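Glycoside hydrolase family 81 (Clostridium thermocellum, PDB 6FOP) probably hydrolyses beta-1,3-glucans such as laminarin, working as a family 81 glycoside hydrolase of the cellulosome. Local coordinates at residues R322-L327 with S645-Y650; Y315-L320 with E357-I362; Y217-Y222 with G254-T259; F224-K229 with E248-E253. All blocks are in the same frame, centred on the assembly; numbering follows the deposited sequence. Where two conformers were deposited one is given.

Interaction 1. Residues R322-L327 with S645-Y650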
loop_
_atom_site.group_PDB
_atom_site.type_symbol
_atom_site.label_atom_id
_atom_site.label_comp_id
_atom_site.label_asym_id
_atom_site.label_seq_id
_atom_site.Cartn_x
_atom_site.Cartn_y
_atom_site.Cartn_z
ATOM N N ARG A 322 27.767 15.840 20.436
ATOM C CA ARG A 322 27.058 15.914 21.703
ATOM C C ARG A 322 25.621 15.390 21.593
ATOM O O ARG A 322 25.143 14.675 22.498
ATOM C CB ARG A 322 27.053 17.355 22.246
ATOM C CG ARG A 322 26.189 17.527 23.493
ATOM C CD ARG A 322 26.433 18.862 24.164
ATOM N NE ARG A 322 26.317 19.995 23.257
ATOM C CZ ARG A 322 25.172 20.558 22.872
ATOM N NH1 ARG A 322 24.005 20.096 23.324
ATOM N NH2 ARG A 322 25.206 21.584 22.025
ATOM N N TYR A 323 24.941 15.719 20.502
ATOM C CA TYR A 323 23.607 15.166 20.297
ATOM C C TYR A 323 23.618 13.636 20.254
ATOM O O TYR A 323 22.724 12.995 20.801
ATOM C CB TYR A 323 22.937 15.730 19.020
ATOM C CG TYR A 323 22.902 17.234 18.908
ATOM C CD1 TYR A 323 22.939 18.058 20.015
ATOM C CD2 TYR A 323 22.863 17.846 17.658
ATOM C CE1 TYR A 323 22.935 19.443 19.877
ATOM C CE2 TYR A 323 22.866 19.208 17.505
ATOM C CZ TYR A 323 22.953 20.021 18.619
ATOM O OH TYR A 323 22.948 21.386 18.449
ATOM N N ILE A 324 24.644 13.074 19.627
ATOM C CA ILE A 324 24.829 11.619 19.600
ATOM C C ILE A 324 25.028 11.075 21.020
ATOM O O ILE A 324 24.415 10.086 21.387
ATOM C CB ILE A 324 25.949 11.226 18.634
ATOM C CG1 ILE A 324 25.466 11.382 17.186
ATOM C CG2 ILE A 324 26.473 9.822 18.903
ATOM C CD1 ILE A 324 24.403 10.373 16.743
ATOM N N ASN A 325 25.860 11.745 21.819
ATOM C CA ASN A 325 26.040 11.326 23.217
ATOM C C ASN A 325 24.763 11.435 24.034
ATOM O O ASN A 325 24.496 10.579 24.884
ATOM C CB ASN A 325 27.175 12.103 23.879
ATOM C CG ASN A 325 28.542 11.636 23.420
ATOM O OD1 ASN A 325 28.736 10.474 23.064
ATOM N ND2 ASN A 325 29.496 12.531 23.445
ATOM N N GLU A 326 23.981 12.481 23.788
ATOM C CA GLU A 326 22.719 12.646 24.496
ATOM C C GLU A 326 21.786 11.470 24.156
ATOM O O GLU A 326 21.150 10.907 25.051
ATOM C CB GLU A 326 22.090 14.017 24.159
ATOM C CG GLU A 326 22.870 15.183 24.775
ATOM C CD GLU A 326 22.517 16.574 24.273
ATOM O OE1 GLU A 326 21.673 16.716 23.370
ATOM O OE2 GLU A 326 23.116 17.570 24.805
ATOM N N LEU A 327 21.717 11.099 22.886
ATOM C CA LEU A 327 20.904 9.964 22.496
ATOM C C LEU A 327 21.442 8.660 23.065
ATOM O O LEU A 327 20.661 7.786 23.460
ATOM C CB LEU A 327 20.791 9.899 20.970
ATOM C CG LEU A 327 19.959 8.738 20.431
ATOM C CD1 LEU A 327 18.505 8.795 20.876
ATOM C CD2 LEU A 327 20.078 8.712 18.935
ATOM N N SER A 645 15.628 12.035 16.511
ATOM C CA SER A 645 16.679 12.507 17.409
ATOM C C SER A 645 17.185 13.842 16.915
ATOM O O SER A 645 17.177 14.120 15.719
ATOM C CB SER A 645 17.832 11.493 17.480
ATOM O OG SER A 645 18.527 11.320 16.263
ATOM N N LYS A 646 17.710 14.647 17.841
ATOM C CA LYS A 646 18.360 15.880 17.445
ATOM C C LYS A 646 19.491 15.596 16.449
ATOM O O LYS A 646 19.657 16.314 15.459
ATOM C CB LYS A 646 18.939 16.624 18.652
ATOM C CG LYS A 646 17.878 17.066 19.652
ATOM C CD LYS A 646 18.431 17.838 20.831
ATOM C CE LYS A 646 17.328 18.042 21.845
ATOM N NZ LYS A 646 17.674 19.016 22.917
ATOM N N ALA A 647 20.281 14.547 16.725
ATOM C CA ALA A 647 21.403 14.232 15.848
ATOM C C ALA A 647 20.921 13.965 14.425
ATOM O O ALA A 647 21.446 14.518 13.463
ATOM C CB ALA A 647 22.160 13.033 16.375
ATOM N N HIS A 648 19.918 13.099 14.280
ATOM C CA HIS A 648 19.463 12.735 12.928
ATOM C C HIS A 648 18.783 13.916 12.212
ATOM O O HIS A 648 19.035 14.139 11.017
ATOM C CB HIS A 648 18.527 11.542 13.020
ATOM C CG HIS A 648 17.947 11.116 11.716
ATOM N ND1 HIS A 648 16.611 11.264 11.436
ATOM C CD2 HIS A 648 18.517 10.626 10.595
ATOM C CE1 HIS A 648 16.370 10.806 10.226
ATOM N NE2 HIS A 648 17.503 10.412 9.692
ATOM N N THR A 649 17.965 14.677 12.947
ATOM C CA THR A 649 17.283 15.849 12.368
ATOM C C THR A 649 18.284 16.867 11.871
ATOM O O THR A 649 18.195 17.335 10.730
ATOM C CB THR A 649 16.336 16.471 13.407
ATOM O OG1 THR A 649 15.273 15.542 13.687
ATOM C CG2 THR A 649 15.778 17.797 12.951
ATOM N N TYR A 650 19.266 17.184 12.720
ATOM C CA TYR A 650 20.195 18.208 12.326
ATOM C C TYR A 650 21.180 17.750 11.259
ATOM O O TYR A 650 21.530 18.526 10.375
ATOM C CB TYR A 650 20.892 18.749 13.540
ATOM C CG TYR A 650 21.482 20.101 13.337
ATOM C CD1 TYR A 650 20.710 21.161 12.877
ATOM C CD2 TYR A 650 22.823 20.337 13.629
ATOM C CE1 TYR A 650 21.260 22.424 12.715
ATOM C CE2 TYR A 650 23.378 21.606 13.500
ATOM C CZ TYR A 650 22.592 22.638 13.019
ATOM O OH TYR A 650 23.089 23.901 12.860
HETATM O O HOH W 1 20.297 13.223 19.353
HETATM O O HOH W 2 20.474 19.160 23.292
HETATM O O HOH W 3 19.199 16.213 24.277
#

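Interaction 2. Residues Y315-L320 with E357-I362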
loop_
_atom_site.group_PDB
_atom_site.type_symbol
_atom_site.label_atom_id
_atom_site.label_comp_id
_atom_site.label_asym_id
_atom_site.label_seq_id
_atom_site.Cartn_x
_atom_site.Cartn_y
_atom_site.Cartn_z
ATOM N N TYR A 315 26.941 21.180 9.673
ATOM C CA TYR A 315 26.793 21.153 11.139
ATOM C C TYR A 315 28.080 21.506 11.886
ATOM O O TYR A 315 29.185 21.234 11.415
ATOM C CB TYR A 315 26.276 19.782 11.648
ATOM C CG TYR A 315 26.670 18.597 10.814
ATOM C CD1 TYR A 315 27.994 18.183 10.665
ATOM C CD2 TYR A 315 25.712 17.908 10.114
ATOM C CE1 TYR A 315 28.334 17.098 9.856
ATOM C CE2 TYR A 315 26.029 16.840 9.296
ATOM C CZ TYR A 315 27.334 16.436 9.165
ATOM O OH TYR A 315 27.631 15.395 8.317
ATOM N N ASP A 316 27.902 22.103 13.062
ATOM C CA ASP A 316 28.957 22.113 14.087
ATOM C C ASP A 316 29.146 20.650 14.512
ATOM O O ASP A 316 28.252 20.048 15.137
ATOM C CB ASP A 316 28.502 23.051 15.235
ATOM C CG ASP A 316 29.321 22.944 16.504
ATOM O OD1 ASP A 316 30.313 22.231 16.580
ATOM O OD2 ASP A 316 28.905 23.585 17.486
ATOM N N ARG A 317 30.292 20.082 14.141
ATOM C CA ARG A 317 30.551 18.657 14.396
ATOM C C ARG A 317 30.558 18.331 15.890
ATOM O O ARG A 317 30.147 17.253 16.268
ATOM C CB ARG A 317 31.869 18.176 13.794
ATOM C CG ARG A 317 31.976 18.335 12.315
ATOM C CD ARG A 317 33.329 17.790 11.839
ATOM N NE ARG A 317 33.419 16.327 11.895
ATOM C CZ ARG A 317 32.779 15.495 11.069
ATOM N NH1 ARG A 317 32.019 15.977 10.095
ATOM N NH2 ARG A 317 32.930 14.178 11.203
ATOM N N GLU A 318 31.072 19.252 16.721
ATOM C CA GLU A 318 31.120 18.993 18.162
ATOM C C GLU A 318 29.717 18.969 18.744
ATOM O O GLU A 318 29.422 18.168 19.644
ATOM C CB GLU A 318 32.019 20.026 18.875
ATOM C CG GLU A 318 33.477 19.873 18.429
ATOM C CD GLU A 318 34.487 20.552 19.330
ATOM O OE1 GLU A 318 34.368 20.394 20.554
ATOM O OE2 GLU A 318 35.416 21.186 18.789
ATOM N N ALA A 319 28.848 19.848 18.245
ATOM C CA ALA A 319 27.446 19.830 18.684
ATOM C C ALA A 319 26.742 18.544 18.228
ATOM O O ALA A 319 26.044 17.896 19.020
ATOM C CB ALA A 319 26.689 21.034 18.177
ATOM N N LEU A 320 26.990 18.151 16.981
ATOM C CA LEU A 320 26.394 16.901 16.476
ATOM C C LEU A 320 26.819 15.712 17.322
ATOM O O LEU A 320 26.014 14.837 17.652
ATOM C CB LEU A 320 26.750 16.724 15.005
ATOM C CG LEU A 320 26.078 15.559 14.298
ATOM C CD1 LEU A 320 24.606 15.833 14.172
ATOM C CD2 LEU A 320 26.637 15.301 12.917
ATOM N N GLU A 357 29.052 6.645 13.732
ATOM C CA GLU A 357 30.194 6.071 13.030
ATOM C C GLU A 357 30.968 7.143 12.266
ATOM O O GLU A 357 32.215 7.206 12.336
ATOM C CB GLU A 357 29.743 4.981 12.059
ATOM C CG GLU A 357 29.204 3.751 12.767
ATOM C CD GLU A 357 28.494 2.779 11.883
ATOM O OE1 GLU A 357 28.004 3.208 10.824
ATOM O OE2 GLU A 357 28.395 1.598 12.297
ATOM N N GLN A 358 30.255 8.035 11.593
ATOM C CA GLN A 358 30.901 9.142 10.834
ATOM C C GLN A 358 31.733 10.044 11.743
ATOM O O GLN A 358 32.776 10.559 11.325
ATOM C CB GLN A 358 29.855 9.987 10.112
ATOM C CG GLN A 358 29.205 9.253 8.949
ATOM C CD GLN A 358 27.985 9.961 8.396
ATOM O OE1 GLN A 358 27.568 11.018 8.860
ATOM N NE2 GLN A 358 27.385 9.350 7.402
ATOM N N LEU A 359 31.257 10.234 12.973
ATOM C CA LEU A 359 31.957 11.082 13.932
ATOM C C LEU A 359 33.093 10.392 14.644
ATOM O O LEU A 359 33.855 11.068 15.344
ATOM C CB LEU A 359 30.966 11.610 14.961
ATOM C CG LEU A 359 29.938 12.600 14.426
ATOM C CD1 LEU A 359 28.774 12.672 15.394
ATOM C CD2 LEU A 359 30.526 13.985 14.249
ATOM N N GLY A 360 33.211 9.079 14.511
ATOM C CA GLY A 360 34.210 8.315 15.273
ATOM C C GLY A 360 33.810 8.118 16.726
ATOM O O GLY A 360 34.650 7.835 17.578
ATOM N N ASN A 361 32.516 8.223 17.008
ATOM C CA ASN A 361 32.004 8.034 18.366
ATOM C C ASN A 361 31.673 6.550 18.589
ATOM O O ASN A 361 30.549 6.087 18.428
ATOM C CB ASN A 361 30.818 8.948 18.625
ATOM C CG ASN A 361 30.449 9.003 20.097
ATOM O OD1 ASN A 361 30.633 8.015 20.834
ATOM N ND2 ASN A 361 29.956 10.166 20.549
ATOM N N ILE A 362 32.730 5.797 18.845
ATOM C CA ILE A 362 32.652 4.348 18.975
ATOM C C ILE A 362 31.824 3.970 20.191
ATOM O O ILE A 362 31.058 3.009 20.139
ATOM C CB ILE A 362 34.051 3.703 18.999
ATOM C CG1 ILE A 362 34.808 4.043 17.698
ATOM C CG2 ILE A 362 33.962 2.207 19.247
ATOM C CD1 ILE A 362 34.124 3.670 16.410
HETATM O O HOH W 4 34.757 13.406 13.417
#

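Interaction 3. Residues Y217-Y222 with G254-T259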
loop_
_atom_site.group_PDB
_atom_site.type_symbol
_atom_site.label_atom_id
_atom_site.label_comp_id
_atom_site.label_asym_id
_atom_site.label_seq_id
_atom_site.Cartn_x
_atom_site.Cartn_y
_atom_site.Cartn_z
ATOM N N TYR A 217 -19.555 -3.133 -24.798
ATOM C CA TYR A 217 -19.509 -3.801 -23.483
ATOM C C TYR A 217 -20.109 -5.206 -23.545
ATOM O O TYR A 217 -19.581 -6.121 -22.937
ATOM C CB TYR A 217 -20.123 -2.939 -22.404
ATOM C CG TYR A 217 -19.180 -1.851 -21.901
ATOM C CD1 TYR A 217 -18.817 -0.780 -22.708
ATOM C CD2 TYR A 217 -18.657 -1.905 -20.613
ATOM C CE1 TYR A 217 -17.967 0.211 -22.239
ATOM C CE2 TYR A 217 -17.807 -0.924 -20.140
ATOM C CZ TYR A 217 -17.470 0.123 -20.962
ATOM O OH TYR A 217 -16.625 1.112 -20.503
ATOM N N LYS A 218 -21.175 -5.401 -24.329
ATOM C CA LYS A 218 -21.717 -6.740 -24.539
ATOM C C LYS A 218 -20.696 -7.662 -25.169
ATOM O O LYS A 218 -20.626 -8.834 -24.812
ATOM C CB LYS A 218 -22.998 -6.676 -25.373
ATOM C CG LYS A 218 -23.641 -8.035 -25.570
ATOM C CD LYS A 218 -24.849 -7.968 -26.481
ATOM C CE LYS A 218 -25.405 -9.378 -26.677
ATOM N NZ LYS A 218 -26.422 -9.479 -27.752
ATOM N N ASP A 219 -19.890 -7.136 -26.099
ATOM C CA ASP A 219 -18.884 -7.959 -26.749
ATOM C C ASP A 219 -17.961 -8.674 -25.770
ATOM O O ASP A 219 -17.497 -9.769 -26.071
ATOM C CB ASP A 219 -18.000 -7.142 -27.696
ATOM C CG ASP A 219 -18.684 -6.737 -28.977
ATOM O OD1 ASP A 219 -19.650 -7.386 -29.392
ATOM O OD2 ASP A 219 -18.188 -5.757 -29.604
ATOM N N TYR A 220 -17.648 -8.036 -24.646
ATOM C CA TYR A 220 -16.739 -8.638 -23.645
ATOM C C TYR A 220 -17.423 -9.070 -22.352
ATOM O O TYR A 220 -16.779 -9.557 -21.441
ATOM C CB TYR A 220 -15.556 -7.686 -23.376
ATOM C CG TYR A 220 -14.800 -7.402 -24.648
ATOM C CD1 TYR A 220 -13.932 -8.350 -25.190
ATOM C CD2 TYR A 220 -15.059 -6.239 -25.393
ATOM C CE1 TYR A 220 -13.265 -8.111 -26.380
ATOM C CE2 TYR A 220 -14.413 -6.006 -26.583
ATOM C CZ TYR A 220 -13.525 -6.950 -27.074
ATOM O OH TYR A 220 -12.897 -6.711 -28.244
ATOM N N ALA A 221 -18.759 -9.004 -22.307
ATOM C CA ALA A 221 -19.507 -9.303 -21.073
ATOM C C ALA A 221 -19.457 -10.753 -20.652
ATOM O O ALA A 221 -19.735 -11.077 -19.482
ATOM C CB ALA A 221 -20.970 -8.849 -21.183
ATOM N N TYR A 222 -19.148 -11.636 -21.595
ATOM C CA TYR A 222 -19.119 -13.057 -21.344
ATOM C C TYR A 222 -17.729 -13.618 -21.172
ATOM O O TYR A 222 -17.559 -14.828 -21.134
ATOM C CB TYR A 222 -19.974 -13.817 -22.404
ATOM C CG TYR A 222 -21.356 -13.205 -22.523
ATOM C CD1 TYR A 222 -22.287 -13.383 -21.517
ATOM C CD2 TYR A 222 -21.679 -12.365 -23.562
ATOM C CE1 TYR A 222 -23.543 -12.773 -21.570
ATOM C CE2 TYR A 222 -22.938 -11.753 -23.642
ATOM C CZ TYR A 222 -23.875 -11.979 -22.653
ATOM O OH TYR A 222 -25.107 -11.365 -22.736
ATOM N N GLY A 254 -19.865 -16.839 -27.184
ATOM C CA GLY A 254 -19.434 -15.918 -28.215
ATOM C C GLY A 254 -18.011 -16.150 -28.673
ATOM O O GLY A 254 -17.303 -16.973 -28.125
ATOM N N THR A 255 -17.598 -15.374 -29.676
ATOM C CA THR A 255 -16.309 -15.526 -30.304
ATOM C C THR A 255 -15.341 -14.396 -29.963
ATOM O O THR A 255 -14.245 -14.373 -30.491
ATOM C CB THR A 255 -16.475 -15.621 -31.830
ATOM O OG1 THR A 255 -17.241 -14.494 -32.279
ATOM C CG2 THR A 255 -17.219 -16.923 -32.208
ATOM N N ASN A 256 -15.728 -13.480 -29.088
ATOM C CA ASN A 256 -14.799 -12.477 -28.614
ATOM C C ASN A 256 -14.018 -13.020 -27.423
ATOM O O ASN A 256 -14.553 -13.761 -26.584
ATOM C CB ASN A 256 -15.550 -11.194 -28.214
ATOM C CG ASN A 256 -16.273 -10.559 -29.386
ATOM O OD1 ASN A 256 -15.655 -10.254 -30.394
ATOM N ND2 ASN A 256 -17.567 -10.379 -29.271
ATOM N N LYS A 257 -12.759 -12.608 -27.313
ATOM C CA LYS A 257 -11.957 -12.926 -26.142
ATOM C C LYS A 257 -11.129 -11.701 -25.779
ATOM O O LYS A 257 -10.298 -11.242 -26.549
ATOM C CB LYS A 257 -11.047 -14.134 -26.373
ATOM C CG LYS A 257 -10.429 -14.629 -25.069
ATOM C CD LYS A 257 -9.639 -15.908 -25.226
ATOM C CE LYS A 257 -9.101 -16.342 -23.885
ATOM N NZ LYS A 257 -8.340 -17.610 -24.011
ATOM N N GLY A 258 -11.400 -11.179 -24.606
ATOM C CA GLY A 258 -10.707 -10.019 -24.064
ATOM C C GLY A 258 -11.479 -9.507 -22.885
ATOM O O GLY A 258 -12.386 -10.154 -22.406
ATOM N N THR A 259 -11.091 -8.333 -22.402
ATOM C CA THR A 259 -11.864 -7.628 -21.404
ATOM C C THR A 259 -11.518 -6.148 -21.447
ATOM O O THR A 259 -10.697 -5.709 -22.280
ATOM C CB THR A 259 -11.710 -8.237 -19.989
ATOM O OG1 THR A 259 -12.730 -7.728 -19.133
ATOM C CG2 THR A 259 -10.362 -7.945 -19.356
HETATM O O HOH W 5 -19.930 -9.966 -31.024
HETATM O O HOH W 6 -15.003 -9.226 -19.388
#

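Interaction 4. Residues F224-K229 with E248-E253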
loop_
_atom_site.group_PDB
_atom_site.type_symbol
_atom_site.label_atom_id
_atom_site.label_comp_id
_atom_site.label_asym_id
_atom_site.label_seq_id
_atom_site.Cartn_x
_atom_site.Cartn_y
_atom_site.Cartn_z
ATOM N N PHE A 224 -15.502 -13.932 -18.524
ATOM C CA PHE A 224 -15.496 -13.824 -17.063
ATOM C C PHE A 224 -14.054 -13.902 -16.558
ATOM O O PHE A 224 -13.313 -14.817 -16.903
ATOM C CB PHE A 224 -16.315 -14.958 -16.448
ATOM C CG PHE A 224 -17.814 -14.745 -16.482
ATOM C CD1 PHE A 224 -18.443 -13.970 -17.453
ATOM C CD2 PHE A 224 -18.600 -15.360 -15.510
ATOM C CE1 PHE A 224 -19.823 -13.797 -17.436
ATOM C CE2 PHE A 224 -19.964 -15.179 -15.504
ATOM C CZ PHE A 224 -20.564 -14.396 -16.451
ATOM N N VAL A 225 -13.666 -12.934 -15.721
ATOM C CA VAL A 225 -12.325 -12.942 -15.135
ATOM C C VAL A 225 -12.264 -14.002 -14.059
ATOM O O VAL A 225 -13.042 -13.979 -13.121
ATOM C CB VAL A 225 -11.934 -11.564 -14.584
ATOM C CG1 VAL A 225 -10.587 -11.659 -13.878
ATOM C CG2 VAL A 225 -11.837 -10.576 -15.726
ATOM N N THR A 226 -11.333 -14.953 -14.225
ATOM C CA THR A 226 -11.175 -16.075 -13.306
ATOM C C THR A 226 -9.859 -16.068 -12.529
ATOM O O THR A 226 -9.706 -16.856 -11.600
ATOM C CB THR A 226 -11.323 -17.417 -14.053
ATOM O OG1 THR A 226 -10.440 -17.424 -15.180
ATOM C CG2 THR A 226 -12.754 -17.562 -14.544
ATOM N N ASP A 227 -8.950 -15.148 -12.871
ATOM C CA ASP A 227 -7.711 -14.981 -12.086
ATOM C C ASP A 227 -7.135 -13.617 -12.441
ATOM O O ASP A 227 -7.358 -13.101 -13.536
ATOM C CB ASP A 227 -6.701 -16.106 -12.370
ATOM C CG ASP A 227 -5.631 -16.253 -11.279
ATOM O OD1 ASP A 227 -5.767 -15.706 -10.191
ATOM O OD2 ASP A 227 -4.652 -16.971 -11.553
ATOM N N THR A 228 -6.385 -13.046 -11.499
ATOM C CA THR A 228 -5.672 -11.792 -11.695
ATOM C C THR A 228 -4.294 -11.925 -11.027
ATOM O O THR A 228 -4.179 -12.475 -9.915
ATOM C CB THR A 228 -6.416 -10.558 -11.142
ATOM O OG1 THR A 228 -6.597 -10.672 -9.729
ATOM C CG2 THR A 228 -7.779 -10.393 -11.847
ATOM N N LYS A 229 -3.274 -11.424 -11.727
ATOM C CA LYS A 229 -1.873 -11.579 -11.302
ATOM C C LYS A 229 -1.049 -10.363 -11.621
ATOM O O LYS A 229 -1.131 -9.819 -12.731
ATOM C CB LYS A 229 -1.240 -12.783 -12.037
ATOM C CG LYS A 229 -1.793 -14.147 -11.664
ATOM C CD LYS A 229 -1.132 -14.738 -10.417
ATOM C CE LYS A 229 -2.035 -15.751 -9.712
ATOM N NZ LYS A 229 -3.042 -14.989 -8.881
ATOM N N GLU A 248 -6.947 -13.432 -16.350
ATOM C CA GLU A 248 -7.328 -14.630 -17.074
ATOM C C GLU A 248 -8.834 -14.540 -17.293
ATOM O O GLU A 248 -9.559 -14.277 -16.349
ATOM C CB GLU A 248 -7.008 -15.862 -16.228
ATOM C CG GLU A 248 -7.424 -17.190 -16.796
ATOM C CD GLU A 248 -7.261 -18.292 -15.757
ATOM O OE1 GLU A 248 -8.151 -18.467 -14.866
ATOM O OE2 GLU A 248 -6.227 -18.962 -15.820
ATOM N N VAL A 249 -9.298 -14.842 -18.505
ATOM C CA VAL A 249 -10.733 -14.920 -18.777
ATOM C C VAL A 249 -11.166 -16.312 -19.243
ATOM O O VAL A 249 -10.410 -17.040 -19.912
ATOM C CB VAL A 249 -11.206 -13.856 -19.774
ATOM C CG1 VAL A 249 -10.959 -12.456 -19.249
ATOM C CG2 VAL A 249 -10.590 -14.025 -21.143
ATOM N N SER A 250 -12.394 -16.658 -18.821
ATOM C CA SER A 250 -13.065 -17.853 -19.277
ATOM C C SER A 250 -14.280 -17.383 -20.093
ATOM O O SER A 250 -15.145 -16.646 -19.603
ATOM C CB SER A 250 -13.397 -18.715 -18.059
ATOM O OG SER A 250 -12.172 -19.034 -17.358
ATOM N N VAL A 251 -14.307 -17.780 -21.358
ATOM C CA VAL A 251 -15.326 -17.302 -22.281
ATOM C C VAL A 251 -16.590 -18.158 -22.158
ATOM O O VAL A 251 -16.603 -19.346 -22.515
ATOM C CB VAL A 251 -14.813 -17.332 -23.724
ATOM C CG1 VAL A 251 -15.889 -16.794 -24.665
ATOM C CG2 VAL A 251 -13.515 -16.536 -23.870
ATOM N N LYS A 252 -17.659 -17.545 -21.671
ATOM C CA LYS A 252 -18.927 -18.253 -21.426
ATOM C C LYS A 252 -19.778 -18.432 -22.687
ATOM O O LYS A 252 -20.550 -19.382 -22.775
ATOM C CB LYS A 252 -19.740 -17.581 -20.332
ATOM C CG LYS A 252 -18.988 -17.432 -19.013
ATOM C CD LYS A 252 -18.570 -18.783 -18.432
ATOM C CE LYS A 252 -17.732 -18.639 -17.191
ATOM N NZ LYS A 252 -17.208 -19.979 -16.819
ATOM N N GLU A 253 -19.641 -17.538 -23.645
ATOM C CA GLU A 253 -20.278 -17.678 -24.969
ATOM C C GLU A 253 -19.636 -16.675 -25.894
ATOM O O GLU A 253 -18.963 -15.746 -25.432
ATOM C CB GLU A 253 -21.788 -17.485 -24.926
ATOM C CG GLU A 253 -22.223 -16.125 -24.425
ATOM C CD GLU A 253 -23.715 -15.902 -24.688
ATOM O OE1 GLU A 253 -24.554 -16.466 -23.924
ATOM O OE2 GLU A 253 -24.020 -15.131 -25.622
HETATM O O HOH W 7 -8.091 -19.759 -12.382
HETATM O O HOH W 8 -5.162 -19.343 -13.132
#

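Interaction 1. Residues R322-L327 with S645-Y650
E326 OE1 is gripped by two waters, each donating to it at 2.7 Å, and one of them accepts from K646 NZ at 2.8 Å; the other reaches the amine only weakly. The two charges thus meet through solvent. E326 OE2 is engaged by R322 NH1 in a salt bridge of 3.1 Å, while K646 NZ also donates to E636 O. Y323 presses its CB against A647, and K646 CB lies 4.0 Å from Y323 CG. With CG anti to the carbonyl carbon (chi1 -52°), the Y323 ring runs along the second helix, its edge meeting Y650 CD2 in one of that residue's two conformers, and its hydroxyl is tied to E636. I324 CD1 fits tightly on A647 CB, at 3.5 Å, and L327 CD2 rests on S645. A further water links Y323 O to A647 N, and S645 OG, the N-cap, accepts from H648 N. Two roughly antiparallel helices (144°) joined closely at a small alanine are consistent with the (alpha/alpha)6 barrel expected of this family.

Interaction 2. Residues Y315-L320 with E357-I362
The side chains of R317 and L359 run antiparallel alongside each other, a flat charged group against a branched apolar one. The methyl L359 CD2 lies over one face of the guanidinium, 3.9 Å from R317 NH2, whereas Q358 O approaches the edge of the same group, near its plane. Also in that plane, a water accepts from R317 NH2 at 3.0 Å and passes the bond on to L359 O. The bend at chi3 (72°) turns the arginine's end back beside the Y315 ring, where R317 NH1 sits at the ring edge and forms a salt bridge with D311. L359 reaches the other way with its second branch: CD1 meets L320 CG at 4.1 Å, the two leucines inclined to each other. L320 in turn places CD2 over the centre of the Y315 ring, 3.7 Å above its plane. At the end of helix 339-359, G360, with positive phi, forms a Schellman motif, and D316 caps helix 317-329 through weak bonds. The chemistry is therefore divided: the leucine side chains meet at the joint between the helix ends, while the arginine's in-plane N-H groups remain available to carboxylate and water, and its charge is probably largely balanced by D311.

Interaction 3. Residues Y217-Y222 with G254-T259
The end of helix 211-220 is flanked by the loop that leads from strand 240-251 to strand 260-263, with D219 and Y220 meeting N256 and G258. N256 lies against the helix backbone: its CB is only 3.2 Å from D219 O, and N256 ND2 donates to the same oxygen in a weak bond of 3.3 Å, bent to 126° at the hydrogen. With CG anti to its own carbonyl carbon (chi1 -62°), the asparagine amide comes up beside the aspartate, its plane turned 50° from the carboxylate. A water completes this corner, donating to D219 OD1 and accepting from N256 ND2. Y220 points its ring into the loop backbone. Its CD1 stands 3.6 Å from G258 C, and K257 C lies at the ring edge, near the plane; the ring lies directly against the G258 backbone, Y220 CE1 3.9 Å from G258 CA. G258 O is buried here without a polar partner. Further along, a second water ties Y220 O to T259 OG1, at 2.7 Å from each. Y220 also packs on Y133 and meets Y216 edge-to-face. Such a helix-to-loop junction, set beside strand 133-139, is consistent with the N-terminal beta-sandwich region known in family 81 enzymes.

Interaction 4. Residues F224-K229 with E248-E253
T226 carries OG1 between its backbone N and carbonyl carbon (chi1 52°), and E248, with CG anti to the backbone N (chi1 176°) and an extended chain beyond, brings its carboxylate across to meet it. T226 OG1 approaches E248 OE1 on its anti lone pair at an unusually short 2.5 Å, a length that is doubtful; the backbone bonds around it are sound. This side-chain meeting sits at a break in register. V225 faces V249 as a non-hydrogen-bonded pair, but the next pair is D227 with E248, so T226 is the extra residue of a beta bulge; its amide bonds to E248 O at 2.8 Å, while E248 N bonds to D227 O at 2.9 Å. On the side of V225 and V249 the valines touch through CG2 and CG1. At the other end, F224 and S250 exchange two backbone bonds, and K252 CG lies over the F224 ring, 3.8 Å from the centroid and 11° off the normal, a CH-pi contact between roughly perpendicular side chains. The bend of K252 at chi2 then brings its CE back beside F224 CD2, at 3.8 Å. Backbone ladder, bulge and cross-strand side-chain pairs together make up a twisted antiparallel beta hairpin, formed by strands 223-235 and 240-251.

From the N terminus, interaction 3 opens first, at 217-222, and closes at 254-259; interaction 4 is nested inside that loop, being the hairpin that fills most of it. The two meet directly, with Y222 O about 2.8 Å from K252 N in a probable hydrogen bond, so helix 211-220, the hairpin and its exit loop form one connected unit. Further on, interaction 2 opens at 315-320 and interaction 1 at 322-327, tying helix 317-329 to helices 339-359 and 646-659 respectively. Their segments alternate, and N325 and N361 probably bond between them. Interaction 1 closes a loop of over 300 residues, nearly the whole family 81 C-terminal range. The two pairs lie on opposite sides of the chain's centre.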